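Local coordinates for protein enoyl-CoA hydratase subunit I (Geobacillus kaustophilus, PDB 2PBP) that probably catalyses the reversible addition of water to enoyl-CoA thioesters, the hydratase step of beta-oxidation, at residues S123-F128 and V181-L186; I17-R22 and T56-A61; S237-E242 and P253-K258. All coordinates share one frame; numbering follows the deposited sequence.

Contact 1: residues S123-F128 and V181-L186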
loop_
_atom_site.group_PDB
_atom_site.type_symbol
_atom_site.label_atom_id
_atom_site.label_comp_id
_atom_site.label_asym_id
_atom_site.label_seq_id
_atom_site.Cartn_x
_atom_site.Cartn_y
_atom_site.Cartn_z
ATOM N N SER A 123 -7.044 -4.155 -21.489
ATOM C CA SER A 123 -7.288 -3.679 -22.840
ATOM C C SER A 123 -8.521 -2.791 -22.760
ATOM O O SER A 123 -9.238 -2.797 -21.759
ATOM C CB SER A 123 -7.580 -4.855 -23.774
ATOM O OG SER A 123 -8.299 -4.429 -24.922
ATOM N N SER A 124 -8.762 -2.026 -23.819
ATOM C CA SER A 124 -9.935 -1.173 -23.874
ATOM C C SER A 124 -11.144 -2.075 -24.117
ATOM O O SER A 124 -12.289 -1.668 -23.947
ATOM C CB SER A 124 -9.797 -0.157 -25.011
ATOM O OG SER A 124 -8.721 0.735 -24.782
ATOM N N ALA A 125 -10.871 -3.312 -24.520
ATOM C CA ALA A 125 -11.917 -4.286 -24.797
ATOM C C ALA A 125 -12.391 -4.950 -23.506
ATOM O O ALA A 125 -13.337 -5.738 -23.513
ATOM C CB ALA A 125 -11.391 -5.351 -25.756
ATOM N N ALA A 126 -11.735 -4.621 -22.396
ATOM C CA ALA A 126 -12.064 -5.227 -21.110
ATOM C C ALA A 126 -13.222 -4.611 -20.335
ATOM O O ALA A 126 -13.416 -3.396 -20.316
ATOM C CB ALA A 126 -10.817 -5.256 -20.226
ATOM N N GLU A 127 -13.981 -5.486 -19.686
ATOM C CA GLU A 127 -15.110 -5.101 -18.850
ATOM C C GLU A 127 -15.065 -6.054 -17.666
ATOM O O GLU A 127 -14.760 -7.230 -17.830
ATOM C CB GLU A 127 -16.436 -5.257 -19.596
ATOM C CG GLU A 127 -16.750 -4.115 -20.550
ATOM C CD GLU A 127 -18.200 -4.125 -21.002
ATOM O OE1 GLU A 127 -18.591 -5.058 -21.732
ATOM O OE2 GLU A 127 -18.950 -3.199 -20.620
ATOM N N PHE A 128 -15.361 -5.540 -16.479
ATOM C CA PHE A 128 -15.331 -6.345 -15.263
ATOM C C PHE A 128 -16.690 -6.286 -14.585
ATOM O O PHE A 128 -17.321 -5.232 -14.545
ATOM C CB PHE A 128 -14.272 -5.798 -14.303
ATOM C CG PHE A 128 -12.899 -5.700 -14.903
ATOM C CD1 PHE A 128 -11.994 -6.750 -14.776
ATOM C CD2 PHE A 128 -12.507 -4.555 -15.596
ATOM C CE1 PHE A 128 -10.718 -6.663 -15.326
ATOM C CE2 PHE A 128 -11.233 -4.456 -16.151
ATOM C CZ PHE A 128 -10.334 -5.513 -16.015
ATOM N N VAL A 181 -4.595 -0.091 -22.090
ATOM C CA VAL A 181 -3.997 0.111 -23.403
ATOM C C VAL A 181 -4.897 -0.477 -24.479
ATOM O O VAL A 181 -5.762 -1.304 -24.195
ATOM C CB VAL A 181 -2.606 -0.548 -23.502
ATOM C CG1 VAL A 181 -1.631 0.155 -22.567
ATOM C CG2 VAL A 181 -2.705 -2.026 -23.158
ATOM N N SER A 182 -4.693 -0.039 -25.715
ATOM C CA SER A 182 -5.487 -0.528 -26.832
ATOM C C SER A 182 -5.294 -2.038 -26.970
ATOM O O SER A 182 -4.235 -2.571 -26.642
ATOM C CB SER A 182 -5.066 0.185 -28.120
ATOM O OG SER A 182 -5.964 -0.100 -29.177
ATOM N N PRO A 183 -6.324 -2.748 -27.458
ATOM C CA PRO A 183 -6.280 -4.204 -27.638
ATOM C C PRO A 183 -5.019 -4.783 -28.273
ATOM O O PRO A 183 -4.436 -5.732 -27.746
ATOM C CB PRO A 183 -7.523 -4.478 -28.481
ATOM C CG PRO A 183 -8.482 -3.455 -27.973
ATOM C CD PRO A 183 -7.630 -2.210 -27.882
ATOM N N GLU A 184 -4.592 -4.220 -29.397
ATOM C CA GLU A 184 -3.420 -4.744 -30.087
ATOM C C GLU A 184 -2.084 -4.471 -29.398
ATOM O O GLU A 184 -1.054 -4.973 -29.833
ATOM C CB GLU A 184 -3.373 -4.229 -31.533
ATOM C CG GLU A 184 -2.921 -2.786 -31.719
ATOM C CD GLU A 184 -3.854 -1.772 -31.090
ATOM O OE1 GLU A 184 -5.070 -2.049 -30.986
ATOM O OE2 GLU A 184 -3.371 -0.681 -30.718
ATOM N N LEU A 185 -2.105 -3.691 -28.320
ATOM C CA LEU A 185 -0.880 -3.371 -27.590
ATOM C C LEU A 185 -0.829 -4.036 -26.218
ATOM O O LEU A 185 0.195 -3.989 -25.539
ATOM C CB LEU A 185 -0.754 -1.856 -27.399
ATOM C CG LEU A 185 -0.636 -0.989 -28.653
ATOM C CD1 LEU A 185 -0.603 0.483 -28.256
ATOM C CD2 LEU A 185 0.621 -1.371 -29.413
ATOM N N LEU A 186 -1.932 -4.659 -25.814
ATOM C CA LEU A 186 -2.016 -5.298 -24.501
ATOM C C LEU A 186 -0.877 -6.255 -24.143
ATOM O O LEU A 186 -0.191 -6.058 -23.137
ATOM C CB LEU A 186 -3.355 -6.031 -24.355
ATOM C CG LEU A 186 -3.518 -6.802 -23.039
ATOM C CD1 LEU A 186 -3.419 -5.835 -21.864
ATOM C CD2 LEU A 186 -4.846 -7.528 -23.029
#

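Contact 2: residues I17-R22 and T56-A61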
loop_
_atom_site.group_PDB
_atom_site.type_symbol
_atom_site.label_atom_id
_atom_site.label_comp_id
_atom_site.label_asym_id
_atom_site.label_seq_id
_atom_site.Cartn_x
_atom_site.Cartn_y
_atom_site.Cartn_z
ATOM N N ILE A 17 3.903 -17.546 -19.141
ATOM C CA ILE A 17 2.593 -17.127 -19.622
ATOM C C ILE A 17 1.588 -18.275 -19.592
ATOM O O ILE A 17 1.875 -19.381 -20.050
ATOM C CB ILE A 17 2.665 -16.587 -21.083
ATOM C CG1 ILE A 17 3.711 -15.473 -21.187
ATOM C CG2 ILE A 17 1.301 -16.079 -21.522
ATOM C CD1 ILE A 17 3.517 -14.226 -20.296
ATOM N N ILE A 18 0.412 -18.006 -19.041
ATOM C CA ILE A 18 -0.647 -18.998 -19.004
ATOM C C ILE A 18 -1.825 -18.386 -19.755
ATOM O O ILE A 18 -2.398 -17.379 -19.332
ATOM C CB ILE A 18 -1.068 -19.340 -17.562
ATOM C CG1 ILE A 18 0.099 -20.022 -16.834
ATOM C CG2 ILE A 18 -2.290 -20.242 -17.584
ATOM C CD1 ILE A 18 -0.052 -20.107 -15.316
ATOM N N GLU A 19 -2.165 -18.985 -20.888
ATOM C CA GLU A 19 -3.258 -18.497 -21.711
ATOM C C GLU A 19 -4.458 -19.426 -21.615
ATOM O O GLU A 19 -4.362 -20.607 -21.952
ATOM C CB GLU A 19 -2.791 -18.384 -23.171
ATOM C CG GLU A 19 -3.902 -18.145 -24.181
ATOM C CD GLU A 19 -3.389 -18.115 -25.613
ATOM O OE1 GLU A 19 -2.392 -18.813 -25.902
ATOM O OE2 GLU A 19 -3.989 -17.409 -26.451
ATOM N N LEU A 20 -5.582 -18.904 -21.131
ATOM C CA LEU A 20 -6.794 -19.714 -21.045
ATOM C C LEU A 20 -7.120 -20.016 -22.503
ATOM O O LEU A 20 -7.197 -19.098 -23.325
ATOM C CB LEU A 20 -7.928 -18.926 -20.383
ATOM C CG LEU A 20 -7.573 -18.297 -19.030
ATOM C CD1 LEU A 20 -8.834 -17.762 -18.364
ATOM C CD2 LEU A 20 -6.905 -19.330 -18.139
ATOM N N ALA A 21 -7.308 -21.293 -22.821
ATOM C CA ALA A 21 -7.550 -21.700 -24.200
ATOM C C ALA A 21 -8.897 -22.329 -24.548
ATOM O O ALA A 21 -8.946 -23.352 -25.237
ATOM C CB ALA A 21 -6.425 -22.627 -24.649
ATOM N N ARG A 22 -9.987 -21.727 -24.080
ATOM C CA ARG A 22 -11.319 -22.227 -24.402
ATOM C C ARG A 22 -12.194 -21.066 -24.865
ATOM O O ARG A 22 -13.268 -20.821 -24.316
ATOM C CB ARG A 22 -11.955 -22.928 -23.193
ATOM C CG ARG A 22 -11.374 -24.309 -22.893
ATOM C CD ARG A 22 -11.534 -25.266 -24.083
ATOM N NE ARG A 22 -12.930 -25.429 -24.490
ATOM C CZ ARG A 22 -13.834 -26.154 -23.833
ATOM N NH1 ARG A 22 -13.502 -26.805 -22.728
ATOM N NH2 ARG A 22 -15.080 -26.218 -24.281
ATOM N N THR A 56 -3.680 -14.583 -19.152
ATOM C CA THR A 56 -4.451 -13.897 -20.172
ATOM C C THR A 56 -5.377 -14.897 -20.856
ATOM O O THR A 56 -5.227 -16.109 -20.688
ATOM C CB THR A 56 -3.529 -13.222 -21.213
ATOM O OG1 THR A 56 -4.274 -12.240 -21.942
ATOM C CG2 THR A 56 -2.970 -14.249 -22.189
ATOM N N GLY A 57 -6.340 -14.390 -21.614
ATOM C CA GLY A 57 -7.272 -15.272 -22.289
ATOM C C GLY A 57 -7.179 -15.227 -23.798
ATOM O O GLY A 57 -6.819 -14.208 -24.386
ATOM N N ARG A 58 -7.499 -16.349 -24.431
ATOM C CA ARG A 58 -7.473 -16.436 -25.882
ATOM C C ARG A 58 -8.837 -15.989 -26.397
ATOM O O ARG A 58 -9.860 -16.237 -25.759
ATOM C CB ARG A 58 -7.189 -17.877 -26.311
ATOM C CG ARG A 58 -7.070 -18.083 -27.813
ATOM C CD ARG A 58 -6.739 -19.536 -28.134
ATOM N NE ARG A 58 -5.438 -19.934 -27.601
ATOM C CZ ARG A 58 -4.949 -21.169 -27.670
ATOM N NH1 ARG A 58 -5.655 -22.132 -28.248
ATOM N NH2 ARG A 58 -3.754 -21.441 -27.167
ATOM N N GLY A 59 -8.854 -15.321 -27.544
ATOM C CA GLY A 59 -10.119 -14.870 -28.095
ATOM C C GLY A 59 -10.519 -13.489 -27.617
ATOM O O GLY A 59 -9.666 -12.690 -27.232
ATOM N N ARG A 60 -11.818 -13.206 -27.616
ATOM C CA ARG A 60 -12.294 -11.891 -27.206
ATOM C C ARG A 60 -12.539 -11.730 -25.708
ATOM O O ARG A 60 -12.718 -10.613 -25.225
ATOM C CB ARG A 60 -13.569 -11.520 -27.975
ATOM C CG ARG A 60 -14.872 -12.045 -27.382
ATOM C CD ARG A 60 -16.057 -11.315 -28.012
ATOM N NE ARG A 60 -17.313 -11.523 -27.293
ATOM C CZ ARG A 60 -18.052 -12.625 -27.365
ATOM N NH1 ARG A 60 -17.668 -13.638 -28.129
ATOM N NH2 ARG A 60 -19.182 -12.711 -26.675
ATOM N N ALA A 61 -12.547 -12.833 -24.967
ATOM C CA ALA A 61 -12.779 -12.749 -23.529
ATOM C C ALA A 61 -11.571 -13.182 -22.713
ATOM O O ALA A 61 -10.768 -14.007 -23.156
ATOM C CB ALA A 61 -13.981 -13.600 -23.145
#

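Contact 3: residues S237-E242 and P253-K258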
loop_
_atom_site.group_PDB
_atom_site.type_symbol
_atom_site.label_atom_id
_atom_site.label_comp_id
_atom_site.label_asym_id
_atom_site.label_seq_id
_atom_site.Cartn_x
_atom_site.Cartn_y
_atom_site.Cartn_z
ATOM N N SER A 237 20.800 -12.322 1.492
ATOM C CA SER A 237 20.914 -12.603 0.064
ATOM C C SER A 237 22.138 -11.984 -0.591
ATOM O O SER A 237 22.623 -10.924 -0.178
ATOM C CB SER A 237 19.661 -12.123 -0.681
ATOM O OG SER A 237 19.608 -10.706 -0.762
ATOM N N GLU A 238 22.639 -12.664 -1.614
ATOM C CA GLU A 238 23.782 -12.167 -2.361
ATOM C C GLU A 238 23.293 -10.983 -3.193
ATOM O O GLU A 238 24.049 -10.051 -3.462
ATOM C CB GLU A 238 24.339 -13.269 -3.267
ATOM C CG GLU A 238 24.954 -14.425 -2.486
ATOM C CD GLU A 238 25.301 -15.611 -3.361
ATOM O OE1 GLU A 238 26.000 -15.417 -4.379
ATOM O OE2 GLU A 238 24.878 -16.739 -3.026
ATOM N N ASP A 239 22.019 -11.017 -3.580
ATOM C CA ASP A 239 21.443 -9.933 -4.375
ATOM C C ASP A 239 21.490 -8.601 -3.632
ATOM O O ASP A 239 21.601 -7.544 -4.253
ATOM C CB ASP A 239 19.993 -10.249 -4.767
ATOM C CG ASP A 239 19.898 -11.152 -5.985
ATOM O OD1 ASP A 239 20.936 -11.395 -6.635
ATOM O OD2 ASP A 239 18.780 -11.611 -6.302
ATOM N N GLN A 240 21.391 -8.641 -2.307
ATOM C CA GLN A 240 21.453 -7.408 -1.532
ATOM C C GLN A 240 22.858 -6.822 -1.668
ATOM O O GLN A 240 23.027 -5.614 -1.834
ATOM C CB GLN A 240 21.116 -7.685 -0.065
ATOM C CG GLN A 240 21.470 -6.559 0.893
ATOM C CD GLN A 240 22.822 -6.774 1.539
ATOM O OE1 GLN A 240 23.081 -7.833 2.105
ATOM N NE2 GLN A 240 23.687 -5.767 1.468
ATOM N N LYS A 241 23.866 -7.683 -1.600
ATOM C CA LYS A 241 25.246 -7.232 -1.751
ATOM C C LYS A 241 25.459 -6.672 -3.159
ATOM O O LYS A 241 26.075 -5.619 -3.329
ATOM C CB LYS A 241 26.214 -8.389 -1.501
ATOM C CG LYS A 241 26.345 -8.777 -0.036
ATOM C CD LYS A 241 27.362 -9.894 0.140
ATOM C CE LYS A 241 27.715 -10.104 1.602
ATOM N NZ LYS A 241 26.540 -10.488 2.426
ATOM N N GLU A 242 24.945 -7.382 -4.159
ATOM C CA GLU A 242 25.063 -6.969 -5.560
ATOM C C GLU A 242 24.376 -5.626 -5.808
ATOM O O GLU A 242 24.944 -4.737 -6.450
ATOM C CB GLU A 242 24.461 -8.052 -6.467
ATOM C CG GLU A 242 24.143 -7.640 -7.911
ATOM C CD GLU A 242 25.354 -7.195 -8.714
ATOM O OE1 GLU A 242 26.504 -7.423 -8.275
ATOM O OE2 GLU A 242 25.148 -6.621 -9.803
ATOM N N PRO A 253 22.410 -3.295 -11.670
ATOM C CA PRO A 253 22.586 -4.493 -10.843
ATOM C C PRO A 253 22.192 -5.724 -11.660
ATOM O O PRO A 253 21.351 -5.638 -12.559
ATOM C CB PRO A 253 21.646 -4.240 -9.667
ATOM C CG PRO A 253 20.535 -3.462 -10.300
ATOM C CD PRO A 253 21.287 -2.480 -11.176
ATOM N N ARG A 254 22.809 -6.861 -11.355
ATOM C CA ARG A 254 22.525 -8.104 -12.063
ATOM C C ARG A 254 22.053 -9.126 -11.031
ATOM O O ARG A 254 22.828 -9.955 -10.558
ATOM C CB ARG A 254 23.796 -8.596 -12.768
ATOM C CG ARG A 254 24.430 -7.557 -13.696
ATOM C CD ARG A 254 23.491 -7.181 -14.837
ATOM N NE ARG A 254 24.017 -6.089 -15.656
ATOM C CZ ARG A 254 23.405 -5.596 -16.730
ATOM N NH1 ARG A 254 22.239 -6.096 -17.121
ATOM N NH2 ARG A 254 23.956 -4.601 -17.412
ATOM N N PHE A 255 20.774 -9.055 -10.682
ATOM C CA PHE A 255 20.207 -9.949 -9.677
ATOM C C PHE A 255 20.059 -11.388 -10.155
ATOM O O PHE A 255 19.677 -11.638 -11.298
ATOM C CB PHE A 255 18.867 -9.384 -9.210
ATOM C CG PHE A 255 18.974 -7.991 -8.640
ATOM C CD1 PHE A 255 19.727 -7.753 -7.495
ATOM C CD2 PHE A 255 18.345 -6.918 -9.264
ATOM C CE1 PHE A 255 19.854 -6.462 -6.973
ATOM C CE2 PHE A 255 18.465 -5.621 -8.753
ATOM C CZ PHE A 255 19.221 -5.394 -7.606
ATOM N N GLN A 256 20.355 -12.331 -9.263
ATOM C CA GLN A 256 20.288 -13.749 -9.596
ATOM C C GLN A 256 19.272 -14.546 -8.777
ATOM O O GLN A 256 19.161 -15.758 -8.934
ATOM C CB GLN A 256 21.680 -14.371 -9.440
ATOM C CG GLN A 256 22.744 -13.678 -10.288
ATOM C CD GLN A 256 24.027 -14.480 -10.402
ATOM O OE1 GLN A 256 24.014 -15.631 -10.834
ATOM N NE2 GLN A 256 25.145 -13.870 -10.022
ATOM N N GLY A 257 18.537 -13.869 -7.901
ATOM C CA GLY A 257 17.543 -14.556 -7.095
ATOM C C GLY A 257 18.126 -15.401 -5.978
ATOM O O GLY A 257 17.585 -16.455 -5.646
ATOM N N LYS A 258 19.233 -14.941 -5.401
ATOM C CA LYS A 258 19.886 -15.647 -4.303
ATOM C C LYS A 258 20.574 -14.635 -3.393
ATOM O O LYS A 258 20.545 -13.432 -3.731
ATOM C CB LYS A 258 20.916 -16.644 -4.845
ATOM C CG LYS A 258 22.055 -16.005 -5.621
ATOM C CD LYS A 258 22.950 -17.060 -6.250
ATOM C CE LYS A 258 24.084 -16.433 -7.045
ATOM N NZ LYS A 258 24.893 -17.469 -7.750
#

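Contact 1: residues S123-F128 and V181-L186
S123 OG takes the N-H of A125 at 2.8 Å, with an N-H...O angle of 168°, and lies against the ring of P183. This is an ST turn: a serine oxygen accepts from the backbone N two residues on. It sits in a type I beta turn from S123 to A126, which leads the chain out of strand 119-123 of the crotonase-like fold. S123 OG stands opposite its own backbone N (chi1 158°), and that rotation sets it between the turn and the proline. P183 CG comes within 3.2 Å of S123 OG and P183 CA within 3.4 Å. P183 thus covers one side of the oxygen, while A125 N uses it as an acceptor.

V181 O lies against the start of the turn. S123 CA points a C-H at V181 O from 3.1 Å. Strand 179-181 is the last strand of the six-stranded sheet within the chain, and V181 is backbone-bonded to A122 just before the turn.

The outer side is small and mostly exposed. A125 CB rests on P183 CG at 4.1 Å. S182 OG gives a bond to E184 OE1, on the syn side of the carboxylate, which ties that loop to itself.

The inner side belongs to L186, the first residue of helix 186-198. Its side chain also packs on V121 of strand 119-123. Its branch L186 CD2 touches S123 CB at 3.9 Å.

Contact 2: residues I17-R22 and T56-A61
I18 and L20 bond to T56 where strands 15-20 and 52-57 run parallel, and the bonding goes on one residue past the second strand, to R58. T56 N gives to I18 O at 3.1 Å. L20 N gives to T56 O at 2.9 Å. R58 N then gives to L20 O at 3.0 Å. This last bond is the most bent of the three, 145° at the hydrogen, and falls where both strands end. E19 CA adds a C-H contact to T56 O.

This ladder is the tight part. L20 lies on the same face as G57, and L20 CG closes to 3.6 Å on T56 O. T56 is on the other face with E19; its hydroxyl is bonded to A101 O of the next strand.

The solvent side is built by R58, which forms a salt bridge with E19. Its chain leaves with CG opposite the backbone N (chi1 -177°) and bends only at chi3. This carries the guanidinium back to E19, whose extended chain it meets at about a right angle. R58 NE gives to E19 OE2 at 3.1 Å, and R58 NH2 gives a weak bond to E19 OE1. The carboxylate and guanidinium planes are 77° apart. R58 NE thus comes down on E19 OE2 from above the carboxylate plane, although the oxygen lies in the plane of the guanidinium. A21 CB sits over the centre of one guanidinium face, 3.6 Å above it.

The two strands belong to the beta-alpha-beta unit of strand 15-20, helix 31-46 and strand 52-57. I18 and L20 pack on that helix, strand 7-12 runs antiparallel beside 15-20, and strand 98-102 flanks 52-57.

Contact 3: residues S237-E242 and P253-K258
The C-terminal tail of the chain lies along one side of the first turn of helix 238-248, and the side chain of D239 is the centre of the contact. Its two oxygens take backbone N-H groups of successive residues. Q256 N gives to D239 OD1 at 2.8 Å, nearly straight at 172°. G257 N gives to D239 OD2, also at 2.8 Å but bent to 136°. Both meet their oxygen on the syn side, a little out of the carboxylate plane. A third bond, from K258 N to D239 OD2, is weak. D239 CG stands opposite its own carbonyl carbon (chi1 -82°), which turns the carboxylate to the tail.

The backbone of D239 answers in the other direction. D239 N gives to K258 O at 2.8 Å, so the tail accepts from the helix start as well as donating to it. S237 is the N-cap, and S237 OG accepts from Q240 N and is also bonded to L234 O.

One turn on, E242 OE2 receives R254 N at 2.8 Å, on the anti side of the carboxylate. The same oxygen forms a salt bridge with R251. F255 packs against D239, its ring edge toward D239 O, with F255 CE1 3.4 Å from that oxygen. N134 of the second subunit packs on P253 and F255.

The side chains of E238 and K258, both exposed, cross obliquely, with E238 OE1 3.4 Å from K258 CE. E238 OE1 and K258 NZ are 4.1 Å apart, beyond a salt bridge. The tail is thus held mainly by carboxylates gripping main-chain N-H groups. Those bonds, with the nearby helix N-terminus, would probably favour an ionised D239.

How the contacts relate
Contacts 1 and 2 belong to the same six-stranded sheet, with centres 13 Å apart and no touch between them. Contact 2 joins two adjacent inner strands, and contact 1 lies where the sheet ends at strand 179-181. Contact 3 is elsewhere, on the C-terminal helix and tail next to the second subunit, its centre 35 Å from that of contact 1 and 34 Å from that of contact 2. Contact 2 is the most buried, with four of its seven touching residues inside; contacts 1 and 3 lie nearer the surface. Contact 2 has a backbone ladder with a surface salt bridge beside its end. Contact 1 relies on close packing of a proline and a leucine on a serine turn. Contact 3 pairs acidic side chains with main-chain N-H groups.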